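Local coordinates for oligopeptide-binding protein oppA (Lactococcus lactis, PDB 3DRF), which captures oligopeptides outside the cell as the receptor of the OppABCDF ABC transporter, closing round them like a Venus fly-trap for uptake, at residues N331-N341 and Y376-L387. Sequence-based numbering, arbitrary orientation.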
ATOM      1  N   ASN A 331     -23.462   1.449  16.153  1.00  9.00           N
ATOM      2  CA  ASN A 331     -23.663   0.124  16.794  1.00  9.57           C
ATOM      3  C   ASN A 331     -23.578  -1.029  15.810  1.00  8.73           C
ATOM      4  O   ASN A 331     -23.130  -2.054  16.145  1.00  8.88           O
ATOM      5  CB  ASN A 331     -25.022   0.090  17.526  1.00  9.94           C
ATOM      6  CG  ASN A 331     -24.965   0.774  18.888  1.00 11.06           C
ATOM      7  OD1 ASN A 331     -24.269   1.698  19.053  1.00 11.34           O
ATOM      8  ND2 ASN A 331     -25.716   0.277  19.845  1.00 10.86           N
ATOM      9  N   VAL A 332     -24.125  -0.816  14.606  1.00  8.10           N
ATOM     10  CA  VAL A 332     -24.031  -1.838  13.540  1.00  7.60           C
ATOM     11  C   VAL A 332     -22.570  -2.134  13.112  1.00  7.43           C
ATOM     12  O   VAL A 332     -22.173  -3.213  13.010  1.00  7.58           O
ATOM     13  CB  VAL A 332     -24.907  -1.429  12.333  1.00  7.79           C
ATOM     14  CG1 VAL A 332     -24.801  -2.464  11.189  1.00  9.05           C
ATOM     15  CG2 VAL A 332     -26.403  -1.358  12.793  1.00  7.89           C
ATOM     16  N   ARG A 333     -21.842  -1.061  12.874  1.00  6.89           N
ATOM     17  CA  ARG A 333     -20.396  -1.173  12.497  1.00  6.76           C
ATOM     18  C   ARG A 333     -19.602  -1.942  13.550  1.00  6.62           C
ATOM     19  O   ARG A 333     -18.866  -2.791  13.258  1.00  6.98           O
ATOM     20  CB  ARG A 333     -19.748   0.244  12.299  1.00  6.50           C
ATOM     21  CG  ARG A 333     -20.418   0.988  11.091  1.00  7.09           C
ATOM     22  CD  ARG A 333     -19.622   2.247  10.637  1.00  7.49           C
ATOM     23  NE  ARG A 333     -19.337   3.187  11.752  1.00  6.88           N
ATOM     24  CZ  ARG A 333     -20.111   4.216  12.085  1.00  7.49           C
ATOM     25  NH1 ARG A 333     -21.255   4.438  11.463  1.00  9.31           N
ATOM     26  NH2 ARG A 333     -19.774   5.030  13.079  1.00  8.51           N
ATOM     27  N   GLN A 334     -19.830  -1.586  14.811  1.00  6.89           N
ATOM     28  CA  GLN A 334     -19.136  -2.234  15.919  1.00  7.30           C
ATOM     29  C   GLN A 334     -19.551  -3.713  16.053  1.00  7.20           C
ATOM     30  O   GLN A 334     -18.723  -4.571  16.190  1.00  7.62           O
ATOM     31  CB  GLN A 334     -19.442  -1.491  17.239  1.00  7.23           C
ATOM     32  CG  GLN A 334     -18.779  -0.056  17.329  1.00  7.53           C
ATOM     33  CD  GLN A 334     -19.157   0.653  18.597  1.00  9.04           C
ATOM     34  OE1 GLN A 334     -19.993   0.199  19.304  1.00 10.87           O
ATOM     35  NE2 GLN A 334     -18.482   1.733  18.894  1.00  9.06           N
ATOM     36  N   ALA A 335     -20.859  -3.960  15.930  1.00  7.00           N
ATOM     37  CA  ALA A 335     -21.406  -5.328  16.101  1.00  7.07           C
ATOM     38  C   ALA A 335     -20.806  -6.290  15.045  1.00  7.40           C
ATOM     39  O   ALA A 335     -20.424  -7.370  15.333  1.00  7.87           O
ATOM     40  CB  ALA A 335     -22.990  -5.328  16.056  1.00  7.87           C
ATOM     41  N   ILE A 336     -20.746  -5.799  13.814  1.00  7.51           N
ATOM     42  CA  ILE A 336     -20.248  -6.616  12.695  1.00  7.89           C
ATOM     43  C   ILE A 336     -18.745  -6.956  12.924  1.00  7.77           C
ATOM     44  O   ILE A 336     -18.300  -7.996  12.637  1.00  7.36           O
ATOM     45  CB  ILE A 336     -20.576  -5.919  11.365  1.00  7.65           C
ATOM     46  CG1 ILE A 336     -22.090  -6.011  11.118  1.00  9.06           C
ATOM     47  CG2 ILE A 336     -19.773  -6.558  10.152  1.00  8.24           C
ATOM     48  CD1 ILE A 336     -22.600  -5.162   9.908  1.00  9.99           C
ATOM     49  N   GLY A 337     -18.013  -6.006  13.517  1.00  7.60           N
ATOM     50  CA  GLY A 337     -16.623  -6.249  13.947  1.00  7.58           C
ATOM     51  C   GLY A 337     -16.495  -7.286  15.082  1.00  8.07           C
ATOM     52  O   GLY A 337     -15.747  -8.174  14.993  1.00  8.31           O
ATOM     53  N   TYR A 338     -17.349  -7.140  16.099  1.00  7.64           N
ATOM     54  CA  TYR A 338     -17.295  -8.096  17.245  1.00  8.06           C
ATOM     55  C   TYR A 338     -17.706  -9.528  16.870  1.00  7.41           C
ATOM     56  O   TYR A 338     -17.339 -10.447  17.525  1.00  8.49           O
ATOM     57  CB  TYR A 338     -18.145  -7.610  18.442  1.00  8.34           C
ATOM     58  CG  TYR A 338     -17.498  -6.468  19.208  1.00  8.35           C
ATOM     59  CD1 TYR A 338     -16.262  -6.633  19.819  1.00 10.09           C
ATOM     60  CD2 TYR A 338     -18.130  -5.233  19.328  1.00  9.77           C
ATOM     61  CE1 TYR A 338     -15.638  -5.581  20.530  1.00  9.92           C
ATOM     62  CE2 TYR A 338     -17.527  -4.183  20.041  1.00 10.37           C
ATOM     63  CZ  TYR A 338     -16.283  -4.379  20.629  1.00 10.88           C
ATOM     64  OH  TYR A 338     -15.713  -3.343  21.318  1.00 12.61           O
ATOM     65  N   ALA A 339     -18.495  -9.660  15.831  1.00  7.38           N
ATOM     66  CA  ALA A 339     -19.040 -11.011  15.445  1.00  7.76           C
ATOM     67  C   ALA A 339     -17.993 -11.870  14.704  1.00  7.43           C
ATOM     68  O   ALA A 339     -18.099 -13.041  14.650  1.00  8.30           O
ATOM     69  CB  ALA A 339     -20.246 -10.824  14.554  1.00  7.95           C
ATOM     70  N   ARG A 340     -16.987 -11.253  14.077  1.00  7.46           N
ATOM     71  CA  ARG A 340     -15.974 -12.075  13.378  1.00  7.55           C
ATOM     72  C   ARG A 340     -15.129 -12.880  14.386  1.00  7.67           C
ATOM     73  O   ARG A 340     -14.946 -12.507  15.497  1.00  8.35           O
ATOM     74  CB  ARG A 340     -14.998 -11.217  12.496  1.00  7.32           C
ATOM     75  CG  ARG A 340     -15.688 -10.576  11.255  1.00  7.47           C
ATOM     76  CD  ARG A 340     -14.629 -10.115  10.224  1.00  7.62           C
ATOM     77  NE  ARG A 340     -13.716  -9.128  10.812  1.00  7.32           N
ATOM     78  CZ  ARG A 340     -12.650  -8.678  10.168  1.00  7.57           C
ATOM     79  NH1 ARG A 340     -11.879  -7.822  10.754  1.00  8.15           N
ATOM     80  NH2 ARG A 340     -12.393  -9.111   8.948  1.00  7.86           N
ATOM     81  N   ASN A 341     -14.655 -14.027  13.880  1.00  8.31           N
ATOM     82  CA  ASN A 341     -13.761 -14.897  14.601  1.00  8.11           C
ATOM     83  C   ASN A 341     -12.360 -14.948  13.971  1.00  8.04           C
ATOM     84  O   ASN A 341     -11.901 -15.967  13.555  1.00  8.25           O
ATOM     85  CB  ASN A 341     -14.368 -16.327  14.678  1.00  8.49           C
ATOM     86  CG  ASN A 341     -14.691 -16.912  13.324  1.00  8.31           C
ATOM     87  OD1 ASN A 341     -14.859 -16.259  12.377  1.00  8.33           O
ATOM     88  ND2 ASN A 341     -14.772 -18.230  13.288  1.00  9.53           N
ATOM     89  N   TYR A 376     -10.928  -5.449  18.046  1.00  9.09           N
ATOM     90  CA  TYR A 376     -11.934  -6.483  17.698  1.00  8.61           C
ATOM     91  C   TYR A 376     -11.234  -7.824  17.557  1.00  8.71           C
ATOM     92  O   TYR A 376     -11.739  -8.725  16.935  1.00  9.75           O
ATOM     93  CB  TYR A 376     -12.726  -6.074  16.397  1.00  8.37           C
ATOM     94  CG  TYR A 376     -13.473  -4.757  16.579  1.00  8.42           C
ATOM     95  CD1 TYR A 376     -14.814  -4.716  17.004  1.00  7.83           C
ATOM     96  CD2 TYR A 376     -12.799  -3.538  16.423  1.00  7.38           C
ATOM     97  CE1 TYR A 376     -15.448  -3.501  17.212  1.00  7.53           C
ATOM     98  CE2 TYR A 376     -13.442  -2.348  16.627  1.00  7.69           C
ATOM     99  CZ  TYR A 376     -14.753  -2.331  17.035  1.00  6.83           C
ATOM    100  OH  TYR A 376     -15.413  -1.167  17.269  1.00  8.59           O
ATOM    101  N   GLU A 377     -10.077  -7.927  18.192  1.00  9.03           N
ATOM    102  CA  GLU A 377      -9.252  -9.147  18.100  1.00  9.79           C
ATOM    103  C   GLU A 377      -9.828 -10.395  18.834  1.00  9.61           C
ATOM    104  O   GLU A 377      -9.367 -11.474  18.637  1.00 10.55           O
ATOM    105  CB  GLU A 377      -7.802  -8.854  18.559  1.00 10.49           C
ATOM    106  CG  GLU A 377      -7.650  -8.452  20.047  1.00 11.12           C
ATOM    107  CD  GLU A 377      -7.857  -6.960  20.360  1.00 12.21           C
ATOM    108  OE1 GLU A 377      -8.256  -6.244  19.508  1.00 12.43           O
ATOM    109  OE2 GLU A 377      -7.657  -6.577  21.503  1.00 15.45           O
ATOM    110  N   LYS A 378     -10.826 -10.154  19.689  1.00  9.69           N
ATOM    111  CA  LYS A 378     -11.544 -11.226  20.390  1.00 10.45           C
ATOM    112  C   LYS A 378     -13.007 -11.218  19.966  1.00 10.26           C
ATOM    113  O   LYS A 378     -13.652 -10.235  20.036  1.00 10.65           O
ATOM    114  CB  LYS A 378     -11.442 -11.007  21.917  1.00 11.48           C
ATOM    115  CG  LYS A 378     -12.170 -12.022  22.763  1.00 15.85           C
ATOM    116  CD  LYS A 378     -11.857 -11.780  24.201  1.00 20.05           C
ATOM    117  CE  LYS A 378     -12.562 -12.833  25.136  1.00 23.01           C
ATOM    118  NZ  LYS A 378     -12.272 -14.223  24.711  1.00 24.71           N
ATOM    119  N   GLN A 379     -13.487 -12.371  19.505  1.00  9.58           N
ATOM    120  CA  GLN A 379     -14.892 -12.491  19.121  1.00  9.52           C
ATOM    121  C   GLN A 379     -15.778 -12.216  20.355  1.00  9.48           C
ATOM    122  O   GLN A 379     -15.466 -12.660  21.415  1.00 10.59           O
ATOM    123  CB  GLN A 379     -15.195 -13.889  18.555  1.00  9.52           C
ATOM    124  CG  GLN A 379     -16.646 -13.962  17.992  1.00  9.26           C
ATOM    125  CD  GLN A 379     -16.985 -15.343  17.399  1.00  9.66           C
ATOM    126  OE1 GLN A 379     -17.647 -15.448  16.418  1.00 12.34           O
ATOM    127  NE2 GLN A 379     -16.545 -16.360  18.051  1.00 10.19           N
ATOM    128  N   ASP A 380     -16.834 -11.450  20.168  1.00  9.87           N
ATOM    129  CA  ASP A 380     -17.814 -11.206  21.254  1.00  9.97           C
ATOM    130  C   ASP A 380     -19.218 -11.142  20.639  1.00  9.67           C
ATOM    131  O   ASP A 380     -19.775 -10.112  20.422  1.00  9.27           O
ATOM    132  CB  ASP A 380     -17.446  -9.953  22.059  1.00 10.19           C
ATOM    133  CG  ASP A 380     -18.179  -9.880  23.385  1.00 12.01           C
ATOM    134  OD1 ASP A 380     -19.160 -10.567  23.524  1.00 11.92           O
ATOM    135  OD2 ASP A 380     -17.687  -9.147  24.214  1.00 13.47           O
ATOM    136  N   LEU A 381     -19.791 -12.310  20.438  1.00 10.29           N
ATOM    137  CA  LEU A 381     -21.133 -12.427  19.861  1.00 10.60           C
ATOM    138  C   LEU A 381     -22.212 -11.848  20.799  1.00 10.86           C
ATOM    139  O   LEU A 381     -23.106 -11.243  20.379  1.00 10.81           O
ATOM    140  CB  LEU A 381     -21.473 -13.901  19.528  1.00 10.42           C
ATOM    141  CG  LEU A 381     -20.629 -14.466  18.372  1.00 10.98           C
ATOM    142  CD1 LEU A 381     -20.814 -16.002  18.383  1.00 13.13           C
ATOM    143  CD2 LEU A 381     -21.129 -13.929  17.044  1.00 11.54           C
ATOM    144  N   ASP A 382     -22.033 -12.023  22.100  1.00 11.29           N
ATOM    145  CA  ASP A 382     -22.998 -11.471  23.041  1.00 11.83           C
ATOM    146  C   ASP A 382     -23.030  -9.931  22.969  1.00 11.35           C
ATOM    147  O   ASP A 382     -24.060  -9.344  22.969  1.00 11.62           O
ATOM    148  CB  ASP A 382     -22.712 -11.903  24.508  1.00 13.05           C
ATOM    149  CG  ASP A 382     -22.905 -13.393  24.763  1.00 15.49           C
ATOM    150  OD1 ASP A 382     -23.412 -14.074  23.929  1.00 18.07           O
ATOM    151  OD2 ASP A 382     -22.471 -13.791  25.806  1.00 19.39           O
ATOM    152  N   LYS A 383     -21.853  -9.312  22.932  1.00 10.96           N
ATOM    153  CA  LYS A 383     -21.786  -7.837  22.800  1.00 10.75           C
ATOM    154  C   LYS A 383     -22.392  -7.335  21.488  1.00 10.28           C
ATOM    155  O   LYS A 383     -23.075  -6.394  21.466  1.00  9.92           O
ATOM    156  CB  LYS A 383     -20.329  -7.352  22.954  1.00 11.55           C
ATOM    157  CG  LYS A 383     -20.176  -5.835  22.880  1.00 13.06           C
ATOM    158  CD  LYS A 383     -18.773  -5.407  23.340  1.00 15.68           C
ATOM    159  CE  LYS A 383     -18.738  -3.907  23.432  1.00 18.22           C
ATOM    160  NZ  LYS A 383     -17.458  -3.323  23.902  1.00 21.15           N
ATOM    161  N   ALA A 384     -22.093  -8.032  20.401  1.00  9.25           N
ATOM    162  CA  ALA A 384     -22.655  -7.698  19.112  1.00  9.40           C
ATOM    163  C   ALA A 384     -24.174  -7.720  19.123  1.00  9.45           C
ATOM    164  O   ALA A 384     -24.778  -6.796  18.723  1.00  9.51           O
ATOM    165  CB  ALA A 384     -22.114  -8.668  18.052  1.00  9.27           C
ATOM    166  N   ASN A 385     -24.754  -8.814  19.611  1.00 10.06           N
ATOM    167  CA  ASN A 385     -26.223  -8.914  19.728  1.00 10.48           C
ATOM    168  C   ASN A 385     -26.825  -7.809  20.645  1.00 10.87           C
ATOM    169  O   ASN A 385     -27.822  -7.255  20.313  1.00 11.61           O
ATOM    170  CB  ASN A 385     -26.626 -10.355  20.190  1.00 10.52           C
ATOM    171  CG  ASN A 385     -26.613 -11.383  19.038  1.00 11.19           C
ATOM    172  OD1 ASN A 385     -27.191 -11.199  18.046  1.00 10.91           O
ATOM    173  ND2 ASN A 385     -25.968 -12.490  19.285  1.00 13.10           N
ATOM    174  N   LYS A 386     -26.173  -7.530  21.759  1.00 11.52           N
ATOM    175  CA  LYS A 386     -26.608  -6.471  22.692  1.00 12.06           C
ATOM    176  C   LYS A 386     -26.622  -5.104  21.978  1.00 11.35           C
ATOM    177  O   LYS A 386     -27.551  -4.395  22.085  1.00 11.68           O
ATOM    178  CB  LYS A 386     -25.693  -6.459  23.920  1.00 13.02           C
ATOM    179  CG  LYS A 386     -26.079  -5.404  24.961  1.00 15.99           C
ATOM    180  CD  LYS A 386     -25.172  -5.537  26.202  1.00 19.44           C
ATOM    181  CE  LYS A 386     -25.382  -4.484  27.227  1.00 22.74           C
ATOM    182  NZ  LYS A 386     -24.577  -3.423  26.930  1.00 24.65           N
ATOM    183  N   LEU A 387     -25.532  -4.782  21.257  1.00 10.51           N
ATOM    184  CA  LEU A 387     -25.411  -3.515  20.536  1.00 10.39           C
ATOM    185  C   LEU A 387     -26.553  -3.334  19.551  1.00 10.23           C
ATOM    186  O   LEU A 387     -27.089  -2.285  19.430  1.00 10.64           O
ATOM    187  CB  LEU A 387     -24.059  -3.436  19.793  1.00 10.39           C
ATOM    188  CG  LEU A 387     -22.861  -3.159  20.710  1.00 10.51           C
ATOM    189  CD1 LEU A 387     -21.581  -3.477  19.974  1.00 10.73           C
ATOM    190  CD2 LEU A 387     -22.792  -1.637  21.096  1.00 13.24           C
TER
HETATM  191  O   HOH W   1     -16.137  -0.891  19.944  1.00 20.65           O
HETATM  192  O   HOH W   2     -12.474 -11.275  15.845  1.00 10.25           O
HETATM  193  O   HOH W   3     -10.773  -7.818  13.934  1.00 11.94           O
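The ring of Tyr338 lies between Tyr376 and Lys383, one on each face. Tyr376 places CE1 over the ring centre, with the two planes inclined at 47°, an oblique aromatic pair. On the opposite face Lys383, its chain fully extended from a CG anti to the backbone N (chi1 -178°), lays its methylenes over the CD2-CE2 side of the ring. CD makes a CH-pi contact, 3.9 Å from the Tyr338 ring centroid, and NZ reaches past the rim to donate to Tyr338 OH at 3.1 Å. A long chain with a charged end suits this place, greasy over the face and polar at the phenol. A water joins Tyr338 OH to Tyr376 OH, which also bonds to the main chain at Asn531. An alanine in place of Tyr338 would remove the ring and the phenol, and would probably leave Lys383 NZ without this acceptor and a gap beside Tyr376. Glycine suits the place of Gly337, beside the Tyr376 ring, because a CB there would clash with CD1.

Helices 331-339 and 381-387 run nearly antiparallel, their axes 7.9 Å apart, a closeness that small residues allow: Ala335 CB meets Ala384 CB at 4.0 Å. Leu387 is a knob in the hole formed by Asn331, Gln334, Ala335 and Tyr338. Beside it Asn331 ND2 donates almost straight, and in its own amide plane, to Leu387 O (2.9 Å). At the other end Asp380 N donates to Tyr338 O, while Asp380 OD1, approached from above the carboxylate plane, N-caps its helix by accepting from Lys383 N.

On the side turned from this contact Ile336 and Arg340 pack on strand 292-307, joining the antiparallel helix pair to a mixed sheet of this family 5 solute-binding protein; elsewhere Asn341 and Gln379 touch helix 422-435, and Gln334 NE2 bonds to Lys532 O of helix 516-533.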